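PDB 2HUN: 336aa long hypothetical dTDP-glucose 4,6-dehydratase from Pyrococcus horikoshii, which binds NAD(+) and probably acts as a dTDP-glucose 4,6-dehydratase, removing water from a sugar nucleotide. Local coordinates for residues G11-R21 / G41-L50; Y219-V230 / I288-Y298. All blocks are in the same frame, centred on the assembly; numbering follows the deposited sequence.

Contact 1: residues G11-R21 / G41-L50; sequences GMGFIGSNFIR and GSNPANLKDL. With NAD (nicotinamide-adenine-dinucleotide), chain C.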
loop_
_atom_site.group_PDB
_atom_site.type_symbol
_atom_site.label_atom_id
_atom_site.label_comp_id
_atom_site.label_asym_id
_atom_site.label_seq_id
_atom_site.Cartn_x
_atom_site.Cartn_y
_atom_site.Cartn_z
ATOM N N GLY A 11 4.234 -1.778 22.228
ATOM C CA GLY A 11 5.292 -1.484 23.176
ATOM C C GLY A 11 5.880 -2.660 23.934
ATOM O O GLY A 11 6.976 -2.546 24.482
ATOM N N MET A 12 5.172 -3.785 23.976
ATOM C CA MET A 12 5.673 -4.957 24.691
ATOM C C MET A 12 6.588 -5.801 23.807
ATOM O O MET A 12 7.013 -6.893 24.202
ATOM C CB MET A 12 4.509 -5.819 25.193
ATOM C CG MET A 12 4.804 -6.498 26.523
ATOM S SD MET A 12 4.987 -5.283 27.859
ATOM C CE MET A 12 3.253 -5.204 28.431
ATOM N N GLY A 13 6.884 -5.292 22.613
ATOM C CA GLY A 13 7.750 -6.006 21.692
ATOM C C GLY A 13 9.204 -5.571 21.775
ATOM O O GLY A 13 9.577 -4.759 22.624
ATOM N N PHE A 14 10.021 -6.101 20.874
ATOM C CA PHE A 14 11.455 -5.806 20.836
ATOM C C PHE A 14 11.800 -4.319 20.767
ATOM O O PHE A 14 12.357 -3.751 21.711
ATOM C CB PHE A 14 12.079 -6.565 19.653
ATOM C CG PHE A 14 13.499 -6.165 19.321
ATOM C CD1 PHE A 14 14.410 -5.837 20.314
ATOM C CD2 PHE A 14 13.937 -6.180 18.000
ATOM C CE1 PHE A 14 15.742 -5.529 19.999
ATOM C CE2 PHE A 14 15.267 -5.874 17.677
ATOM C CZ PHE A 14 16.168 -5.549 18.683
ATOM N N ILE A 15 11.468 -3.683 19.652
ATOM C CA ILE A 15 11.779 -2.268 19.473
ATOM C C ILE A 15 10.914 -1.370 20.350
ATOM O O ILE A 15 11.392 -0.366 20.877
ATOM C CB ILE A 15 11.619 -1.857 17.990
ATOM C CG1 ILE A 15 12.529 -2.732 17.121
ATOM C CG2 ILE A 15 11.975 -0.380 17.808
ATOM C CD1 ILE A 15 12.352 -2.528 15.624
ATOM N N GLY A 16 9.643 -1.735 20.511
ATOM C CA GLY A 16 8.747 -0.941 21.336
ATOM C C GLY A 16 9.261 -0.796 22.760
ATOM O O GLY A 16 9.281 0.306 23.308
ATOM N N SER A 17 9.681 -1.908 23.362
ATOM C CA SER A 17 10.203 -1.890 24.727
ATOM C C SER A 17 11.450 -1.034 24.821
ATOM O O SER A 17 11.596 -0.243 25.748
ATOM C CB SER A 17 10.524 -3.308 25.201
ATOM O OG SER A 17 9.330 -4.023 25.449
ATOM N N ASN A 18 12.366 -1.204 23.875
ATOM C CA ASN A 18 13.579 -0.400 23.876
ATOM C C ASN A 18 13.220 1.089 23.778
ATOM O O ASN A 18 13.828 1.925 24.444
ATOM C CB ASN A 18 14.472 -0.802 22.699
ATOM C CG ASN A 18 15.390 -1.963 23.036
ATOM O OD1 ASN A 18 16.350 -1.806 23.781
ATOM N ND2 ASN A 18 15.092 -3.134 22.491
ATOM N N PHE A 19 12.230 1.411 22.948
ATOM C CA PHE A 19 11.801 2.794 22.771
ATOM C C PHE A 19 11.266 3.360 24.085
ATOM O O PHE A 19 11.703 4.418 24.541
ATOM C CB PHE A 19 10.706 2.883 21.700
ATOM C CG PHE A 19 10.241 4.291 21.419
ATOM C CD1 PHE A 19 11.043 5.179 20.700
ATOM C CD2 PHE A 19 9.012 4.736 21.895
ATOM C CE1 PHE A 19 10.626 6.483 20.461
ATOM C CE2 PHE A 19 8.585 6.041 21.662
ATOM C CZ PHE A 19 9.396 6.917 20.942
ATOM N N ILE A 20 10.319 2.647 24.688
ATOM C CA ILE A 20 9.722 3.080 25.945
ATOM C C ILE A 20 10.750 3.312 27.059
ATOM O O ILE A 20 10.708 4.336 27.732
ATOM C CB ILE A 20 8.657 2.067 26.425
ATOM C CG1 ILE A 20 7.480 2.078 25.443
ATOM C CG2 ILE A 20 8.213 2.407 27.852
ATOM C CD1 ILE A 20 6.371 1.071 25.743
ATOM N N ARG A 21 11.673 2.374 27.254
ATOM C CA ARG A 21 12.689 2.534 28.294
ATOM C C ARG A 21 13.527 3.787 28.008
ATOM O O ARG A 21 13.790 4.603 28.899
ATOM C CB ARG A 21 13.599 1.299 28.346
ATOM C CG ARG A 21 14.532 1.261 29.560
ATOM C CD ARG A 21 15.238 -0.090 29.673
ATOM N NE ARG A 21 14.298 -1.211 29.750
ATOM C CZ ARG A 21 13.737 -1.650 30.878
ATOM N NH1 ARG A 21 14.016 -1.071 32.039
ATOM N NH2 ARG A 21 12.892 -2.675 30.845
ATOM N N GLY A 41 5.620 -12.286 19.559
ATOM C CA GLY A 41 6.698 -11.338 19.771
ATOM C C GLY A 41 6.660 -10.561 21.074
ATOM O O GLY A 41 7.680 -10.025 21.501
ATOM N N SER A 42 5.496 -10.493 21.711
ATOM C CA SER A 42 5.371 -9.752 22.959
ATOM C C SER A 42 6.024 -10.478 24.130
ATOM O O SER A 42 6.088 -11.704 24.167
ATOM C CB SER A 42 3.894 -9.497 23.287
ATOM O OG SER A 42 3.209 -10.706 23.567
ATOM N N ASN A 43 6.509 -9.705 25.091
ATOM C CA ASN A 43 7.143 -10.270 26.271
ATOM C C ASN A 43 7.054 -9.275 27.424
ATOM O O ASN A 43 7.844 -8.332 27.504
ATOM C CB ASN A 43 8.609 -10.608 25.981
ATOM C CG ASN A 43 9.229 -11.477 27.061
ATOM O OD1 ASN A 43 8.623 -11.725 28.107
ATOM N ND2 ASN A 43 10.444 -11.947 26.811
ATOM N N PRO A 44 6.076 -9.469 28.327
ATOM C CA PRO A 44 5.860 -8.604 29.493
ATOM C C PRO A 44 7.138 -8.384 30.299
ATOM O O PRO A 44 7.299 -7.358 30.961
ATOM C CB PRO A 44 4.808 -9.364 30.295
ATOM C CG PRO A 44 4.014 -10.048 29.229
ATOM C CD PRO A 44 5.089 -10.563 28.301
ATOM N N ALA A 45 8.040 -9.359 30.242
ATOM C CA ALA A 45 9.298 -9.276 30.974
ATOM C C ALA A 45 10.150 -8.111 30.480
ATOM O O ALA A 45 10.982 -7.583 31.217
ATOM C CB ALA A 45 10.069 -10.592 30.843
ATOM N N ASN A 46 9.935 -7.712 29.230
ATOM C CA ASN A 46 10.676 -6.606 28.636
ATOM C C ASN A 46 10.543 -5.326 29.452
ATOM O O ASN A 46 11.495 -4.558 29.561
ATOM C CB ASN A 46 10.167 -6.313 27.221
ATOM C CG ASN A 46 10.479 -7.415 26.243
ATOM O OD1 ASN A 46 11.058 -8.435 26.601
ATOM N ND2 ASN A 46 10.089 -7.212 24.987
ATOM N N LEU A 47 9.364 -5.102 30.025
ATOM C CA LEU A 47 9.115 -3.880 30.784
ATOM C C LEU A 47 8.657 -4.076 32.230
ATOM O O LEU A 47 8.092 -3.154 32.823
ATOM C CB LEU A 47 8.059 -3.036 30.055
ATOM C CG LEU A 47 8.390 -2.558 28.637
ATOM C CD1 LEU A 47 7.167 -1.924 27.998
ATOM C CD2 LEU A 47 9.539 -1.571 28.698
ATOM N N LYS A 48 8.903 -5.247 32.807
ATOM C CA LYS A 48 8.445 -5.487 34.170
ATOM C C LYS A 48 8.970 -4.511 35.214
ATOM O O LYS A 48 8.263 -4.195 36.166
ATOM C CB LYS A 48 8.736 -6.927 34.605
ATOM C CG LYS A 48 10.180 -7.255 34.912
ATOM C CD LYS A 48 10.256 -8.683 35.437
ATOM C CE LYS A 48 11.667 -9.090 35.830
ATOM N NZ LYS A 48 11.696 -10.510 36.281
ATOM N N ASP A 49 10.188 -4.009 35.042
ATOM C CA ASP A 49 10.732 -3.079 36.024
ATOM C C ASP A 49 10.198 -1.653 35.890
ATOM O O ASP A 49 10.500 -0.795 36.721
ATOM C CB ASP A 49 12.262 -3.068 35.966
ATOM C CG ASP A 49 12.789 -2.655 34.617
ATOM O OD1 ASP A 49 12.555 -3.394 33.638
ATOM O OD2 ASP A 49 13.440 -1.592 34.538
ATOM N N LEU A 50 9.406 -1.397 34.852
ATOM C CA LEU A 50 8.821 -0.074 34.652
ATOM C C LEU A 50 7.321 -0.151 34.898
ATOM O O LEU A 50 6.651 0.872 35.035
ATOM C CB LEU A 50 9.068 0.433 33.225
ATOM C CG LEU A 50 10.501 0.773 32.808
ATOM C CD1 LEU A 50 10.495 1.352 31.397
ATOM C CD2 LEU A 50 11.099 1.775 33.785
HETATM P PA NAD C . 7.793 -7.725 17.673
HETATM O O1A NAD C . 7.201 -8.867 16.959
HETATM O O2A NAD C . 8.896 -7.959 18.648
HETATM O O5B NAD C . 6.606 -6.999 18.470
HETATM C C5B NAD C . 5.394 -6.546 17.848
HETATM C C4B NAD C . 4.536 -6.056 19.022
HETATM O O4B NAD C . 3.291 -5.515 18.539
HETATM C C3B NAD C . 4.177 -7.225 19.983
HETATM O O3B NAD C . 4.374 -6.826 21.350
HETATM C C2B NAD C . 2.723 -7.555 19.600
HETATM O O2B NAD C . 1.919 -8.158 20.614
HETATM C C1B NAD C . 2.196 -6.192 19.149
HETATM N N9A NAD C . 1.081 -6.265 18.179
HETATM C C8A NAD C . 1.034 -6.925 17.006
HETATM N N7A NAD C . -0.155 -6.730 16.438
HETATM C C5A NAD C . -0.879 -5.949 17.234
HETATM C C6A NAD C . -2.193 -5.405 17.182
HETATM N N6A NAD C . -3.033 -5.627 16.181
HETATM N N1A NAD C . -2.599 -4.594 18.269
HETATM C C2A NAD C . -1.728 -4.353 19.343
HETATM N N3A NAD C . -0.492 -4.868 19.391
HETATM C C4A NAD C . -0.086 -5.645 18.354
HETATM O O3 NAD C . 8.453 -6.856 16.517
HETATM P PN NAD C . 9.320 -5.535 16.427
HETATM O O1N NAD C . 10.555 -6.023 15.747
HETATM O O2N NAD C . 9.543 -4.921 17.752
HETATM O O5D NAD C . 8.553 -4.610 15.346
HETATM C C5D NAD C . 8.096 -3.280 15.608
HETATM C C4D NAD C . 7.824 -2.569 14.257
HETATM O O4D NAD C . 9.057 -2.282 13.575
HETATM C C3D NAD C . 6.946 -3.404 13.317
HETATM O O3D NAD C . 5.962 -2.525 12.711
HETATM C C2D NAD C . 7.958 -3.955 12.274
HETATM O O2D NAD C . 7.305 -4.156 11.016
HETATM C C1D NAD C . 9.008 -2.857 12.255
HETATM N N1N NAD C . 10.367 -3.296 11.876
HETATM C C2N NAD C . 11.154 -4.167 12.702
HETATM C C3N NAD C . 12.443 -4.527 12.273
HETATM C C7N NAD C . 13.351 -5.452 13.117
HETATM O O7N NAD C . 14.533 -5.592 12.781
HETATM N N7N NAD C . 12.853 -6.060 14.186
HETATM C C4N NAD C . 12.950 -4.036 11.043
HETATM C C5N NAD C . 12.161 -3.182 10.244
HETATM C C6N NAD C . 10.870 -2.803 10.648
#
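A bend at chi3 of Arg21 (-57°) and the first torsion of Asp49 bring guanidinium and carboxylate together. The arginine leaves the helix with CG anti to its backbone N, and the bend carries its guanidinium across to the 41-50 loop. Asp49 has CG between its backbone N and carbonyl carbon, and the carboxylate meets the guanidinium edge to edge. This is the start of a Rossmann fold. Gly11, Gly13 and Gly16 fit the GxGxxG pattern of the dinucleotide-binding turn, and the loop follows strand 31-36. The grip is end-on: NH1 of Arg21 bonds OD2 of Asp49 at 2.6 Å and NH2 bonds OD1 at 2.9 Å. Both oxygens use syn lone pairs, and the two planes are only 9° apart. Arg21 NH2 also donates to Asn46 O at 2.7 Å, in the carbonyl plane. Leu50 CD1 covers one face of the guanidinium. A methionine at Arg21 would probably leave the Asp49 carboxylate without its charge partner and Asn46 O without this donor.

Further in, Leu47 wedges against the helix. Its CD1 touches Ile20 CD1 at 3.8 Å and Met12 SD at 4.0 Å, and Tyr56 adjoins this apolar cluster. Met12 O takes the backbone N-H of Asn43 at 3.0 Å. Asn46 lays its CB against Ser17 OG, while its OD1 is bonded to Trp317. The glycine turn serves the cofactor directly. The backbone of Gly13 and Gly41 lies close against NAD. Gly13 holds the N-cap position, and the first amides of the helix point at the diphosphate. Ile15 N reaches O2N at 3.0 Å, and Phe14 N bonds O2A at 3.1 Å, almost straight at 176°.

Contact 2: residues Y219-V230 / I288-Y298; sequences YVEDHVRAIELV and ITRDLKWRPKY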
loop_
_atom_site.group_PDB
_atom_site.type_symbol
_atom_site.label_atom_id
_atom_site.label_comp_id
_atom_site.label_asym_id
_atom_site.label_seq_id
_atom_site.Cartn_x
_atom_site.Cartn_y
_atom_site.Cartn_z
ATOM N N TYR A 219 21.744 -0.834 15.264
ATOM C CA TYR A 219 21.582 -1.038 16.707
ATOM C C TYR A 219 20.233 -0.441 17.103
ATOM O O TYR A 219 19.927 0.696 16.751
ATOM C CB TYR A 219 22.709 -0.360 17.491
ATOM C CG TYR A 219 22.683 -0.696 18.972
ATOM C CD1 TYR A 219 22.722 -2.023 19.405
ATOM C CD2 TYR A 219 22.575 0.309 19.938
ATOM C CE1 TYR A 219 22.648 -2.344 20.759
ATOM C CE2 TYR A 219 22.500 -0.002 21.294
ATOM C CZ TYR A 219 22.533 -1.333 21.697
ATOM O OH TYR A 219 22.419 -1.650 23.028
ATOM N N VAL A 220 19.425 -1.207 17.829
ATOM C CA VAL A 220 18.093 -0.748 18.208
ATOM C C VAL A 220 18.042 0.636 18.855
ATOM O O VAL A 220 17.153 1.429 18.541
ATOM C CB VAL A 220 17.378 -1.779 19.129
ATOM C CG1 VAL A 220 18.063 -1.849 20.498
ATOM C CG2 VAL A 220 15.905 -1.411 19.268
ATOM N N GLU A 221 18.983 0.951 19.741
ATOM C CA GLU A 221 18.952 2.272 20.368
ATOM C C GLU A 221 19.085 3.385 19.316
ATOM O O GLU A 221 18.492 4.461 19.465
ATOM C CB GLU A 221 20.058 2.422 21.421
ATOM C CG GLU A 221 19.868 3.643 22.323
ATOM C CD GLU A 221 21.070 3.917 23.209
ATOM O OE1 GLU A 221 21.526 2.984 23.899
ATOM O OE2 GLU A 221 21.561 5.066 23.218
ATOM N N ASP A 222 19.861 3.125 18.261
ATOM C CA ASP A 222 20.037 4.106 17.192
ATOM C C ASP A 222 18.731 4.273 16.419
ATOM O O ASP A 222 18.410 5.369 15.961
ATOM C CB ASP A 222 21.151 3.680 16.230
ATOM C CG ASP A 222 22.508 4.211 16.641
ATOM O OD1 ASP A 222 22.568 5.331 17.194
ATOM O OD2 ASP A 222 23.518 3.517 16.395
ATOM N N HIS A 223 17.989 3.181 16.256
ATOM C CA HIS A 223 16.706 3.244 15.574
ATOM C C HIS A 223 15.818 4.112 16.469
ATOM O O HIS A 223 15.151 5.036 16.002
ATOM C CB HIS A 223 16.095 1.843 15.426
ATOM C CG HIS A 223 14.740 1.829 14.774
ATOM N ND1 HIS A 223 13.832 0.808 14.968
ATOM C CD2 HIS A 223 14.148 2.701 13.921
ATOM C CE1 HIS A 223 12.738 1.055 14.267
ATOM N NE2 HIS A 223 12.905 2.198 13.623
ATOM N N VAL A 224 15.839 3.815 17.763
ATOM C CA VAL A 224 15.055 4.545 18.757
ATOM C C VAL A 224 15.348 6.042 18.713
ATOM O O VAL A 224 14.429 6.860 18.746
ATOM C CB VAL A 224 15.335 3.999 20.185
ATOM C CG1 VAL A 224 14.903 5.008 21.229
ATOM C CG2 VAL A 224 14.572 2.691 20.397
ATOM N N ARG A 225 16.628 6.397 18.633
ATOM C CA ARG A 225 17.025 7.799 18.580
ATOM C C ARG A 225 16.469 8.461 17.326
ATOM O O ARG A 225 16.037 9.623 17.364
ATOM C CB ARG A 225 18.553 7.921 18.626
ATOM C CG ARG A 225 19.141 7.645 20.015
ATOM C CD ARG A 225 20.662 7.499 19.990
ATOM N NE ARG A 225 21.209 7.181 21.312
ATOM C CZ ARG A 225 21.372 8.063 22.297
ATOM N NH1 ARG A 225 21.036 9.336 22.120
ATOM N NH2 ARG A 225 21.859 7.673 23.470
ATOM N N ALA A 226 16.474 7.717 16.219
ATOM C CA ALA A 226 15.943 8.223 14.960
ATOM C C ALA A 226 14.438 8.472 15.091
ATOM O O ALA A 226 13.945 9.515 14.674
ATOM C CB ALA A 226 16.213 7.224 13.832
ATOM N N ILE A 227 13.708 7.515 15.658
ATOM C CA ILE A 227 12.267 7.675 15.833
ATOM C C ILE A 227 11.981 8.924 16.671
ATOM O O ILE A 227 11.093 9.718 16.341
ATOM C CB ILE A 227 11.639 6.436 16.526
ATOM C CG1 ILE A 227 11.758 5.212 15.610
ATOM C CG2 ILE A 227 10.173 6.717 16.877
ATOM C CD1 ILE A 227 11.161 3.920 16.172
ATOM N N GLU A 228 12.736 9.096 17.751
ATOM C CA GLU A 228 12.569 10.253 18.624
ATOM C C GLU A 228 12.727 11.530 17.811
ATOM O O GLU A 228 11.910 12.450 17.901
ATOM C CB GLU A 228 13.612 10.238 19.749
ATOM C CG GLU A 228 13.668 11.537 20.565
ATOM C CD GLU A 228 14.701 11.512 21.685
ATOM O OE1 GLU A 228 15.847 11.073 21.446
ATOM O OE2 GLU A 228 14.371 11.951 22.807
ATOM N N LEU A 229 13.793 11.572 17.014
ATOM C CA LEU A 229 14.099 12.721 16.181
ATOM C C LEU A 229 12.965 12.999 15.196
ATOM O O LEU A 229 12.557 14.145 15.022
ATOM C CB LEU A 229 15.408 12.464 15.425
ATOM C CG LEU A 229 16.248 13.675 15.036
ATOM C CD1 LEU A 229 16.461 14.576 16.247
ATOM C CD2 LEU A 229 17.593 13.189 14.499
ATOM N N VAL A 230 12.471 11.947 14.548
ATOM C CA VAL A 230 11.381 12.075 13.590
ATOM C C VAL A 230 10.125 12.572 14.315
ATOM O O VAL A 230 9.392 13.402 13.795
ATOM C CB VAL A 230 11.076 10.714 12.894
ATOM C CG1 VAL A 230 9.779 10.807 12.092
ATOM C CG2 VAL A 230 12.222 10.337 11.964
ATOM N N ILE A 288 16.976 11.721 6.060
ATOM C CA ILE A 288 16.955 11.973 7.488
ATOM C C ILE A 288 18.279 12.574 7.951
ATOM O O ILE A 288 18.311 13.383 8.880
ATOM C CB ILE A 288 16.612 10.675 8.276
ATOM C CG1 ILE A 288 16.179 11.039 9.697
ATOM C CG2 ILE A 288 17.806 9.719 8.289
ATOM C CD1 ILE A 288 15.662 9.857 10.504
ATOM N N THR A 289 19.372 12.202 7.295
ATOM C CA THR A 289 20.669 12.753 7.660
ATOM C C THR A 289 20.674 14.250 7.381
ATOM O O THR A 289 20.989 15.058 8.255
ATOM C CB THR A 289 21.814 12.109 6.844
ATOM O OG1 THR A 289 21.831 10.698 7.072
ATOM C CG2 THR A 289 23.154 12.706 7.245
ATOM N N ARG A 290 20.308 14.605 6.154
ATOM C CA ARG A 290 20.270 15.989 5.686
ATOM C C ARG A 290 19.299 16.887 6.447
ATOM O O ARG A 290 19.670 17.970 6.893
ATOM C CB ARG A 290 19.898 16.019 4.194
ATOM C CG ARG A 290 19.887 17.417 3.535
ATOM C CD ARG A 290 19.093 17.390 2.215
ATOM N NE ARG A 290 17.709 16.971 2.450
ATOM C CZ ARG A 290 17.031 16.114 1.693
ATOM N NH1 ARG A 290 17.594 15.565 0.618
ATOM N NH2 ARG A 290 15.794 15.774 2.034
ATOM N N ASP A 291 18.053 16.443 6.570
ATOM C CA ASP A 291 17.020 17.234 7.233
ATOM C C ASP A 291 17.030 17.245 8.760
ATOM O O ASP A 291 16.954 18.308 9.373
ATOM C CB ASP A 291 15.633 16.788 6.758
ATOM C CG ASP A 291 15.408 17.046 5.277
ATOM O OD1 ASP A 291 16.262 17.691 4.644
ATOM O OD2 ASP A 291 14.369 16.609 4.749
ATOM N N LEU A 292 17.133 16.071 9.378
ATOM C CA LEU A 292 17.103 15.995 10.833
ATOM C C LEU A 292 18.456 15.782 11.501
ATOM O O LEU A 292 18.534 15.670 12.726
ATOM C CB LEU A 292 16.136 14.892 11.261
ATOM C CG LEU A 292 14.786 14.864 10.543
ATOM C CD1 LEU A 292 13.873 13.834 11.211
ATOM C CD2 LEU A 292 14.150 16.243 10.570
ATOM N N LYS A 293 19.518 15.721 10.703
ATOM C CA LYS A 293 20.865 15.530 11.232
ATOM C C LYS A 293 21.060 14.231 12.006
ATOM O O LYS A 293 21.893 14.165 12.910
ATOM C CB LYS A 293 21.262 16.710 12.125
ATOM C CG LYS A 293 21.670 17.956 11.361
ATOM C CD LYS A 293 20.551 18.447 10.472
ATOM C CE LYS A 293 20.957 19.656 9.637
ATOM N NZ LYS A 293 19.784 20.107 8.826
ATOM N N TRP A 294 20.303 13.195 11.657
ATOM C CA TRP A 294 20.449 11.912 12.332
ATOM C C TRP A 294 21.694 11.161 11.858
ATOM O O TRP A 294 21.937 11.052 10.659
ATOM C CB TRP A 294 19.244 11.005 12.084
ATOM C CG TRP A 294 19.450 9.643 12.700
ATOM C CD1 TRP A 294 19.375 9.325 14.025
ATOM C CD2 TRP A 294 19.835 8.441 12.021
ATOM N NE1 TRP A 294 19.691 7.998 14.216
ATOM C CE2 TRP A 294 19.977 7.433 13.001
ATOM C CE3 TRP A 294 20.076 8.117 10.678
ATOM C CZ2 TRP A 294 20.349 6.124 12.682
ATOM C CZ3 TRP A 294 20.445 6.816 10.361
ATOM C CH2 TRP A 294 20.577 5.835 11.361
ATOM N N ARG A 295 22.455 10.629 12.811
ATOM C CA ARG A 295 23.656 9.842 12.529
ATOM C C ARG A 295 23.690 8.689 13.540
ATOM O O ARG A 295 23.238 8.839 14.677
ATOM C CB ARG A 295 24.928 10.679 12.729
ATOM C CG ARG A 295 25.055 11.947 11.887
ATOM C CD ARG A 295 25.634 11.665 10.509
ATOM N NE ARG A 295 25.904 12.908 9.783
ATOM C CZ ARG A 295 26.399 12.962 8.553
ATOM N NH1 ARG A 295 26.683 11.838 7.908
ATOM N NH2 ARG A 295 26.604 14.136 7.969
ATOM N N PRO A 296 24.214 7.519 13.140
ATOM C CA PRO A 296 24.253 6.432 14.126
ATOM C C PRO A 296 25.210 6.849 15.241
ATOM O O PRO A 296 26.245 7.478 14.976
ATOM C CB PRO A 296 24.785 5.251 13.320
ATOM C CG PRO A 296 24.252 5.530 11.944
ATOM C CD PRO A 296 24.526 7.013 11.792
ATOM N N LYS A 297 24.865 6.515 16.480
ATOM C CA LYS A 297 25.706 6.869 17.626
ATOM C C LYS A 297 26.729 5.771 17.923
ATOM O O LYS A 297 27.783 6.024 18.505
ATOM C CB LYS A 297 24.826 7.103 18.862
ATOM C CG LYS A 297 25.593 7.318 20.161
ATOM C CD LYS A 297 24.642 7.445 21.352
ATOM C CE LYS A 297 25.404 7.606 22.664
ATOM N NZ LYS A 297 26.238 8.845 22.668
ATOM N N TYR A 298 26.414 4.555 17.500
ATOM C CA TYR A 298 27.277 3.406 17.741
ATOM C C TYR A 298 27.731 2.760 16.438
ATOM O O TYR A 298 26.980 2.728 15.460
ATOM C CB TYR A 298 26.517 2.352 18.552
ATOM C CG TYR A 298 25.856 2.870 19.810
ATOM C CD1 TYR A 298 26.608 3.188 20.944
ATOM C CD2 TYR A 298 24.476 3.053 19.864
ATOM C CE1 TYR A 298 25.999 3.675 22.099
ATOM C CE2 TYR A 298 23.856 3.540 21.013
ATOM C CZ TYR A 298 24.620 3.848 22.123
ATOM O OH TYR A 298 24.003 4.334 23.251
HETATM O O HOH W 1 21.451 7.889 16.623
#
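Ala226 CB sits over one face of the Trp294 indole, 3.8 Å from the centroid of the five-membered ring, a CH-pi contact. Pro296 N lies over the opposite face, and Leu229 CD2 comes to the edge. The Tyr298 ring has Lys297 CG over one face, and Tyr219 turns its edge toward a face in an offset edge-to-face pair, planes at 82°. The Glu221 carboxylate stands at the edge of the Tyr298 ring. Tyr298 OH donates to Glu221 OE2 at 2.5 Å, from above the carboxylate plane. Arg225 grips the same oxygen side-on with NE and NH2, so three donors converge on it. They probably favour the charged form of Glu221. Lys297 CD rests over one face of the Arg225 guanidinium.

The contact joins helix 220-233, which packs on the Rossmann sheet, to helix 286-292 and the extended chain that follows it. The helix segments cross at 45°, with axes 11.6 Å apart. Lys293, with positive phi, is the first residue to leave the second helix, and the chain then runs along the first. Asp222 receives it there. Its OD1 takes Lys297 N at 2.7 Å and its OD2 takes Tyr298 N at 3.3 Å. A water donates to Asp222 OD1 and to Arg295 O. At the far end, Val230 CG2 meets Ile288 CD1 at 3.8 Å and Leu292 CD1 at 3.9 Å. The side chains of Leu229 and Leu292 lie alongside one another, pointing opposite ways, with Leu229 CD2 3.9 Å from Leu292 CB.

How the contacts relate
The two contacts lie in series along the chain, their centres about 20 Å apart, and they touch through one pair of helices. Helix 14-26 of contact 1 packs against helix 220-233 of contact 2. Ile15 CG2 lies 3.6 Å from His223 ND1, and Phe19 CE1 lies 3.6 Å from Ile227 CG2. Contact 1 touches NAD itself. Contact 2 stands further back: the Tyr219 side chain is about 11 Å from the cofactor and about 7 Å from that of Phe14. His223 offers a second-shell link, since its ND1 is hydrogen-bonded to Asn181 OD1, and the backbone N of Asn181 bonds NAD.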